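Local coordinates for NDP-rhamnosyltransferase (Saccharopolyspora spinosa, PDB 3TSA), which is a glycosyltransferase of the GT-B fold, built from two Rossmann-like domains that face each other, at residues Ala218-Asn231 with Gly250-Arg262. Sequence-based numbering, arbitrary orientation.
Sequences ARRVCICMGRMVLN and GVEAVIAVPPEHR
Strands 219-224 and 251-256 run parallel, their short axes 4.5 Å apart at closest and 28° apart in direction, joined by a regular ladder from Arg-219 N to Gly-250 O through Ala-256 N to Ile-223 O, with a weak last rung from Met-225 N to Ala-256 O. Gly-250, just before strand 251-256, has backbone angles that call for glycine, since a CB would jam against the preceding carbonyl. On one face, Val-221 CG2 lies 3.8 Å from Val-251 CG1 and Ile-223 meets Ile-255; these beta-branched residues suit an extended backbone, and helix 236-246 covers both isoleucines. The other face carries Arg-220 and Glu-252, lying alongside each other. Arg-220 NE reaches Glu-252 OE2 at 3.1 Å, a salt bridge whose N-H...O bond is weak and bent (132°), while CG and CD of Arg-220 rest on Val-254 CG2 and NH1 turns to Thr-286 and the Trp-211 carbonyl. Strand 219-224, an inner strand, is first in the parallel sheet and 251-256 second; helices 227-233 and 236-246 make the right-handed beta-alpha-beta crossover of a Rossmann-like domain. Beyond the strands, the compact ring of Pro-258 offers CG to the first helical turn, 3.3 Å from Arg-227 N, just after N-cap Gly-226. Arg-227, long enough to span the gap, grips Glu-260 side-on: NE gives OE2 a nearly straight bond of 2.8 Å, and NH2 meets the syn lone pair of OE1 at 2.7 Å. With CG anti to the backbone N (chi1 -179°) and a bend at chi3, its guanidinium lies nearly coplanar with the carboxylate. The flat His-261 ring gives Leu-230 CB a face, 3.6 Å from its centroid (CH-pi). Backbone bonds thus set the strand register, two bonds fix the exposed Arg-227 guanidinium's rotation, and buried Leu-230 and His-261 seat the helix start against 257-261.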
ATOM      1  N   ALA A 218      28.305  -1.774  19.773  1.00 16.06           N
ATOM      2  CA  ALA A 218      27.927  -0.478  20.325  1.00 13.01           C
ATOM      3  C   ALA A 218      26.511  -0.531  20.870  1.00 14.33           C
ATOM      4  O   ALA A 218      25.769  -1.464  20.544  1.00 14.38           O
ATOM      5  CB  ALA A 218      28.004   0.629  19.256  1.00 15.31           C
ATOM      6  N   ARG A 219      26.151   0.471  21.653  1.00 12.74           N
ATOM      7  CA  ARG A 219      24.754   0.570  22.216  1.00 13.45           C
ATOM      8  C   ARG A 219      23.964   1.434  21.230  1.00 13.81           C
ATOM      9  O   ARG A 219      24.182   2.684  21.156  1.00 15.22           O
ATOM     10  CB  ARG A 219      24.864   1.313  23.562  1.00 14.75           C
ATOM     11  CG  ARG A 219      25.991   0.776  24.455  1.00 13.06           C
ATOM     12  CD  ARG A 219      25.791  -0.811  24.660  1.00 14.99           C
ATOM     13  NE  ARG A 219      24.569  -1.139  25.430  1.00 17.71           N
ATOM     14  CZ  ARG A 219      24.372  -0.909  26.729  1.00 16.38           C
ATOM     15  NH1 ARG A 219      23.235  -1.310  27.323  1.00 14.55           N
ATOM     16  NH2 ARG A 219      25.310  -0.323  27.466  1.00 15.61           N
ATOM     17  N   ARG A 220      23.106   0.803  20.437  1.00 12.92           N
ATOM     18  CA  ARG A 220      22.501   1.527  19.330  1.00 13.14           C
ATOM     19  C   ARG A 220      21.249   2.272  19.820  1.00 14.78           C
ATOM     20  O   ARG A 220      20.324   1.670  20.400  1.00 13.40           O
ATOM     21  CB  ARG A 220      22.147   0.533  18.215  1.00 15.48           C
ATOM     22  CG  ARG A 220      21.624   1.208  16.986  1.00 17.46           C
ATOM     23  CD  ARG A 220      21.607   0.228  15.749  1.00 17.48           C
ATOM     24  NE  ARG A 220      22.912  -0.125  15.226  1.00 15.81           N
ATOM     25  CZ  ARG A 220      23.092  -1.060  14.297  1.00 22.67           C
ATOM     26  NH1 ARG A 220      22.040  -1.699  13.831  1.00 20.29           N
ATOM     27  NH2 ARG A 220      24.290  -1.386  13.865  1.00 27.41           N
ATOM     28  N   VAL A 221      21.219   3.586  19.627  1.00 12.16           N
ATOM     29  CA  VAL A 221      20.141   4.447  20.055  1.00 12.07           C
ATOM     30  C   VAL A 221      19.606   5.085  18.785  1.00 14.23           C
ATOM     31  O   VAL A 221      20.363   5.733  18.042  1.00 14.23           O
ATOM     32  CB  VAL A 221      20.745   5.544  20.970  1.00 11.92           C
ATOM     33  CG1 VAL A 221      19.714   6.701  21.289  1.00 18.38           C
ATOM     34  CG2 VAL A 221      21.231   4.892  22.273  1.00 14.50           C
ATOM     35  N   CYS A 222      18.293   4.951  18.505  1.00 13.57           N
ATOM     36  CA  CYS A 222      17.728   5.639  17.353  1.00 13.99           C
ATOM     37  C   CYS A 222      17.070   6.969  17.789  1.00 13.67           C
ATOM     38  O   CYS A 222      16.232   6.950  18.707  1.00 15.05           O
ATOM     39  CB  CYS A 222      16.699   4.744  16.648  1.00 13.78           C
ATOM     40  SG  CYS A 222      15.757   5.521  15.296  1.00 16.55           S
ATOM     41  N   ILE A 223      17.304   8.044  17.048  1.00 11.96           N
ATOM     42  CA  ILE A 223      16.655   9.330  17.257  1.00 12.32           C
ATOM     43  C   ILE A 223      15.778   9.511  16.054  1.00 14.55           C
ATOM     44  O   ILE A 223      16.273   9.542  14.912  1.00 14.93           O
ATOM     45  CB  ILE A 223      17.696  10.499  17.366  1.00 11.19           C
ATOM     46  CG1 ILE A 223      18.575  10.282  18.582  1.00 13.18           C
ATOM     47  CG2 ILE A 223      16.940  11.852  17.346  1.00 10.45           C
ATOM     48  CD1 ILE A 223      19.843  11.234  18.488  1.00 13.80           C
ATOM     49  N   CYS A 224      14.455   9.569  16.303  1.00 14.36           N
ATOM     50  CA  CYS A 224      13.476   9.589  15.224  1.00 16.30           C
ATOM     51  C   CYS A 224      12.421  10.652  15.548  1.00 18.00           C
ATOM     52  O   CYS A 224      11.705  10.572  16.611  1.00 15.79           O
ATOM     53  CB  CYS A 224      12.869   8.219  15.105  1.00 15.90           C
ATOM     54  SG  CYS A 224      11.724   8.211  13.655  1.00 21.67           S
ATOM     55  N   MET A 225      12.450  11.707  14.731  1.00 18.29           N
ATOM     56  CA  MET A 225      11.536  12.863  14.833  1.00 20.30           C
ATOM     57  C   MET A 225      10.977  13.145  13.424  1.00 18.89           C
ATOM     58  O   MET A 225      11.752  13.147  12.453  1.00 22.45           O
ATOM     59  CB  MET A 225      12.256  14.082  15.439  1.00 20.21           C
ATOM     60  CG  MET A 225      12.489  13.793  16.885  1.00 24.71           C
ATOM     61  SD  MET A 225      13.467  15.054  17.616  1.00 27.53           S
ATOM     62  CE  MET A 225      13.997  14.209  19.129  1.00 24.56           C
ATOM     63  N   GLY A 226       9.654  13.298  13.313  1.00 19.64           N
ATOM     64  CA  GLY A 226       9.010  13.537  11.999  1.00 19.87           C
ATOM     65  C   GLY A 226       8.982  14.986  11.494  1.00 21.41           C
ATOM     66  O   GLY A 226       9.400  15.930  12.179  1.00 17.29           O
ATOM     67  N   ARG A 227       8.536  15.141  10.258  1.00 20.35           N
ATOM     68  CA  ARG A 227       8.411  16.413   9.649  1.00 21.69           C
ATOM     69  C   ARG A 227       7.519  17.340  10.453  1.00 21.35           C
ATOM     70  O   ARG A 227       7.854  18.524  10.662  1.00 20.95           O
ATOM     71  CB  ARG A 227       7.811  16.138   8.276  1.00 23.05           C
ATOM     72  CG  ARG A 227       7.605  17.329   7.401  1.00 25.34           C
ATOM     73  CD  ARG A 227       7.269  16.845   6.012  1.00 25.31           C
ATOM     74  NE  ARG A 227       8.538  16.556   5.315  1.00 33.05           N
ATOM     75  CZ  ARG A 227       8.748  15.532   4.486  1.00 37.41           C
ATOM     76  NH1 ARG A 227       7.777  14.678   4.252  1.00 39.70           N
ATOM     77  NH2 ARG A 227       9.956  15.363   3.907  1.00 39.54           N
ATOM     78  N   MET A 228       6.342  16.863  10.858  1.00 22.40           N
ATOM     79  CA  MET A 228       5.409  17.870  11.459  1.00 21.94           C
ATOM     80  C   MET A 228       6.005  18.422  12.743  1.00 21.11           C
ATOM     81  O   MET A 228       5.916  19.612  12.955  1.00 18.71           O
ATOM     82  CB  MET A 228       3.983  17.356  11.756  1.00 24.21           C
ATOM     83  CG  MET A 228       3.061  17.026  10.605  1.00 31.69           C
ATOM     84  SD  MET A 228       2.544  18.303   9.441  1.00 47.42           S
ATOM     85  CE  MET A 228       1.738  19.497  10.565  1.00 44.79           C
ATOM     86  N   VAL A 229       6.537  17.541  13.573  1.00 21.45           N
ATOM     87  CA  VAL A 229       7.148  17.949  14.836  1.00 21.82           C
ATOM     88  C   VAL A 229       8.300  18.934  14.597  1.00 20.01           C
ATOM     89  O   VAL A 229       8.246  19.990  15.144  1.00 18.99           O
ATOM     90  CB  VAL A 229       7.593  16.756  15.696  1.00 23.69           C
ATOM     91  CG1 VAL A 229       8.285  17.272  16.997  1.00 28.18           C
ATOM     92  CG2 VAL A 229       6.353  15.912  16.098  1.00 27.17           C
ATOM     93  N   LEU A 230       9.259  18.614  13.733  1.00 18.46           N
ATOM     94  CA  LEU A 230      10.423  19.501  13.488  1.00 17.58           C
ATOM     95  C   LEU A 230      10.082  20.784  12.769  1.00 18.73           C
ATOM     96  O   LEU A 230      10.738  21.811  12.989  1.00 18.26           O
ATOM     97  CB  LEU A 230      11.591  18.758  12.782  1.00 18.67           C
ATOM     98  CG  LEU A 230      12.142  17.551  13.548  1.00 19.82           C
ATOM     99  CD1 LEU A 230      13.128  16.813  12.626  1.00 19.07           C
ATOM    100  CD2 LEU A 230      12.814  18.105  14.849  1.00 21.17           C
ATOM    101  N   ASN A 231       9.081  20.722  11.872  1.00 18.93           N
ATOM    102  CA  ASN A 231       8.501  21.952  11.308  1.00 20.35           C
ATOM    103  C   ASN A 231       8.023  22.873  12.413  1.00 20.90           C
ATOM    104  O   ASN A 231       8.132  24.092  12.327  1.00 22.11           O
ATOM    105  CB  ASN A 231       7.370  21.649  10.305  1.00 20.39           C
ATOM    106  CG  ASN A 231       7.927  21.189   8.957  1.00 23.56           C
ATOM    107  OD1 ASN A 231       9.137  21.202   8.772  1.00 25.72           O
ATOM    108  ND2 ASN A 231       7.043  20.768   8.022  1.00 26.75           N
ATOM    109  N   GLY A 250      29.908   4.529  24.523  1.00 22.21           N
ATOM    110  CA  GLY A 250      29.306   3.280  24.120  1.00 19.97           C
ATOM    111  C   GLY A 250      28.333   3.439  22.956  1.00 17.25           C
ATOM    112  O   GLY A 250      28.126   2.490  22.229  1.00 16.54           O
ATOM    113  N   VAL A 251      27.791   4.644  22.763  1.00 14.72           N
ATOM    114  CA  VAL A 251      26.581   4.805  21.939  1.00 15.08           C
ATOM    115  C   VAL A 251      26.880   4.985  20.470  1.00 16.60           C
ATOM    116  O   VAL A 251      27.871   5.677  20.092  1.00 16.85           O
ATOM    117  CB  VAL A 251      25.653   6.016  22.456  1.00 15.32           C
ATOM    118  CG1 VAL A 251      24.598   6.413  21.370  1.00 14.94           C
ATOM    119  CG2 VAL A 251      25.035   5.692  23.793  1.00 14.12           C
ATOM    120  N   GLU A 252      26.090   4.313  19.630  1.00 16.60           N
ATOM    121  CA  GLU A 252      26.010   4.601  18.228  1.00 18.30           C
ATOM    122  C   GLU A 252      24.615   5.198  17.999  1.00 18.02           C
ATOM    123  O   GLU A 252      23.672   4.531  18.238  1.00 17.27           O
ATOM    124  CB  GLU A 252      26.064   3.262  17.464  1.00 20.55           C
ATOM    125  CG  GLU A 252      25.998   3.493  16.007  1.00 24.89           C
ATOM    126  CD  GLU A 252      26.227   2.204  15.243  1.00 35.64           C
ATOM    127  OE1 GLU A 252      27.385   1.651  15.361  1.00 31.57           O
ATOM    128  OE2 GLU A 252      25.262   1.772  14.555  1.00 32.00           O
ATOM    129  N   ALA A 253      24.536   6.406  17.470  1.00 18.48           N
ATOM    130  CA  ALA A 253      23.244   7.120  17.226  1.00 19.38           C
ATOM    131  C   ALA A 253      22.760   6.879  15.811  1.00 19.42           C
ATOM    132  O   ALA A 253      23.522   7.091  14.871  1.00 20.82           O
ATOM    133  CB  ALA A 253      23.435   8.633  17.487  1.00 19.86           C
ATOM    134  N   VAL A 254      21.561   6.316  15.600  1.00 18.62           N
ATOM    135  CA  VAL A 254      21.036   6.196  14.228  1.00 16.87           C
ATOM    136  C   VAL A 254      20.006   7.288  14.104  1.00 17.11           C
ATOM    137  O   VAL A 254      19.040   7.291  14.862  1.00 15.10           O
ATOM    138  CB  VAL A 254      20.380   4.784  13.912  1.00 18.26           C
ATOM    139  CG1 VAL A 254      19.659   4.771  12.551  1.00 19.01           C
ATOM    140  CG2 VAL A 254      21.424   3.665  13.970  1.00 18.65           C
ATOM    141  N   ILE A 255      20.218   8.230  13.184  1.00 16.27           N
ATOM    142  CA  ILE A 255      19.367   9.451  13.170  1.00 16.46           C
ATOM    143  C   ILE A 255      18.416   9.365  11.997  1.00 18.22           C
ATOM    144  O   ILE A 255      18.830   9.281  10.810  1.00 16.81           O
ATOM    145  CB  ILE A 255      20.202  10.757  13.096  1.00 16.63           C
ATOM    146  CG1 ILE A 255      21.052  10.933  14.337  1.00 17.82           C
ATOM    147  CG2 ILE A 255      19.296  11.960  13.097  1.00 15.94           C
ATOM    148  CD1 ILE A 255      22.306  11.786  14.095  1.00 21.51           C
ATOM    149  N   ALA A 256      17.116   9.329  12.333  1.00 16.97           N
ATOM    150  CA  ALA A 256      16.036   9.150  11.351  1.00 18.60           C
ATOM    151  C   ALA A 256      15.159  10.423  11.326  1.00 20.18           C
ATOM    152  O   ALA A 256      14.270  10.575  12.188  1.00 21.46           O
ATOM    153  CB  ALA A 256      15.191   7.881  11.680  1.00 19.15           C
ATOM    154  N   VAL A 257      15.446  11.368  10.420  1.00 20.82           N
ATOM    155  CA  VAL A 257      14.659  12.608  10.301  1.00 19.96           C
ATOM    156  C   VAL A 257      14.384  12.807   8.819  1.00 20.17           C
ATOM    157  O   VAL A 257      15.078  12.170   8.026  1.00 20.36           O
ATOM    158  CB  VAL A 257      15.344  13.845  10.922  1.00 21.91           C
ATOM    159  CG1 VAL A 257      15.656  13.561  12.408  1.00 22.08           C
ATOM    160  CG2 VAL A 257      16.566  14.281  10.113  1.00 21.49           C
ATOM    161  N   PRO A 258      13.390  13.646   8.448  1.00 19.27           N
ATOM    162  CA  PRO A 258      13.015  13.850   7.041  1.00 21.57           C
ATOM    163  C   PRO A 258      14.150  14.467   6.275  1.00 23.60           C
ATOM    164  O   PRO A 258      14.942  15.216   6.870  1.00 22.09           O
ATOM    165  CB  PRO A 258      11.893  14.897   7.146  1.00 22.47           C
ATOM    166  CG  PRO A 258      11.271  14.562   8.475  1.00 20.61           C
ATOM    167  CD  PRO A 258      12.469  14.383   9.335  1.00 21.86           C
ATOM    168  N   PRO A 259      14.210  14.236   4.956  1.00 25.04           N
ATOM    169  CA  PRO A 259      15.298  14.746   4.135  1.00 27.16           C
ATOM    170  C   PRO A 259      15.606  16.243   4.352  1.00 29.15           C
ATOM    171  O   PRO A 259      16.793  16.615   4.537  1.00 28.79           O
ATOM    172  CB  PRO A 259      14.790  14.528   2.693  1.00 27.84           C
ATOM    173  CG  PRO A 259      13.792  13.448   2.771  1.00 27.34           C
ATOM    174  CD  PRO A 259      13.167  13.542   4.166  1.00 26.60           C
ATOM    175  N   GLU A 260      14.579  17.095   4.361  1.00 30.69           N
ATOM    176  CA  GLU A 260      14.857  18.563   4.521  1.00 32.63           C
ATOM    177  C   GLU A 260      15.394  18.983   5.899  1.00 32.56           C
ATOM    178  O   GLU A 260      15.950  20.071   6.052  1.00 35.57           O
ATOM    179  CB  GLU A 260      13.666  19.424   4.116  1.00 32.93           C
ATOM    180  CG  GLU A 260      12.536  19.442   5.130  1.00 34.19           C
ATOM    181  CD  GLU A 260      11.618  18.210   5.062  1.00 39.66           C
ATOM    182  OE1 GLU A 260      11.834  17.228   4.274  1.00 40.40           O
ATOM    183  OE2 GLU A 260      10.656  18.243   5.849  1.00 38.95           O
ATOM    184  N   HIS A 261      15.267  18.108   6.897  1.00 31.11           N
ATOM    185  CA  HIS A 261      15.828  18.395   8.219  1.00 29.47           C
ATOM    186  C   HIS A 261      17.243  17.843   8.450  1.00 29.69           C
ATOM    187  O   HIS A 261      17.804  18.027   9.528  1.00 30.04           O
ATOM    188  CB  HIS A 261      14.860  17.936   9.334  1.00 29.99           C
ATOM    189  CG  HIS A 261      13.514  18.601   9.279  1.00 28.35           C
ATOM    190  ND1 HIS A 261      13.320  19.920   9.623  1.00 26.97           N
ATOM    191  CD2 HIS A 261      12.283  18.104   8.983  1.00 26.86           C
ATOM    192  CE1 HIS A 261      12.040  20.229   9.471  1.00 20.66           C
ATOM    193  NE2 HIS A 261      11.387  19.145   9.099  1.00 27.96           N
ATOM    194  N   ARG A 262      17.815  17.195   7.426  1.00 29.39           N
ATOM    195  CA  ARG A 262      19.096  16.532   7.548  1.00 30.40           C
ATOM    196  C   ARG A 262      20.207  17.588   7.526  1.00 30.24           C
ATOM    197  O   ARG A 262      21.255  17.429   8.161  1.00 31.07           O
ATOM    198  CB  ARG A 262      19.230  15.419   6.448  1.00 30.63           C
ATOM    199  CG  ARG A 262      18.328  14.191   6.797  1.00 30.83           C
ATOM    200  CD  ARG A 262      18.263  13.077   5.740  1.00 32.21           C
ATOM    201  NE  ARG A 262      17.052  12.281   5.969  1.00 33.80           N
ATOM    202  CZ  ARG A 262      16.511  11.419   5.121  1.00 31.07           C
ATOM    203  NH1 ARG A 262      17.074  11.232   3.948  1.00 29.21           N
ATOM    204  NH2 ARG A 262      15.389  10.744   5.455  1.00 27.22           N
TER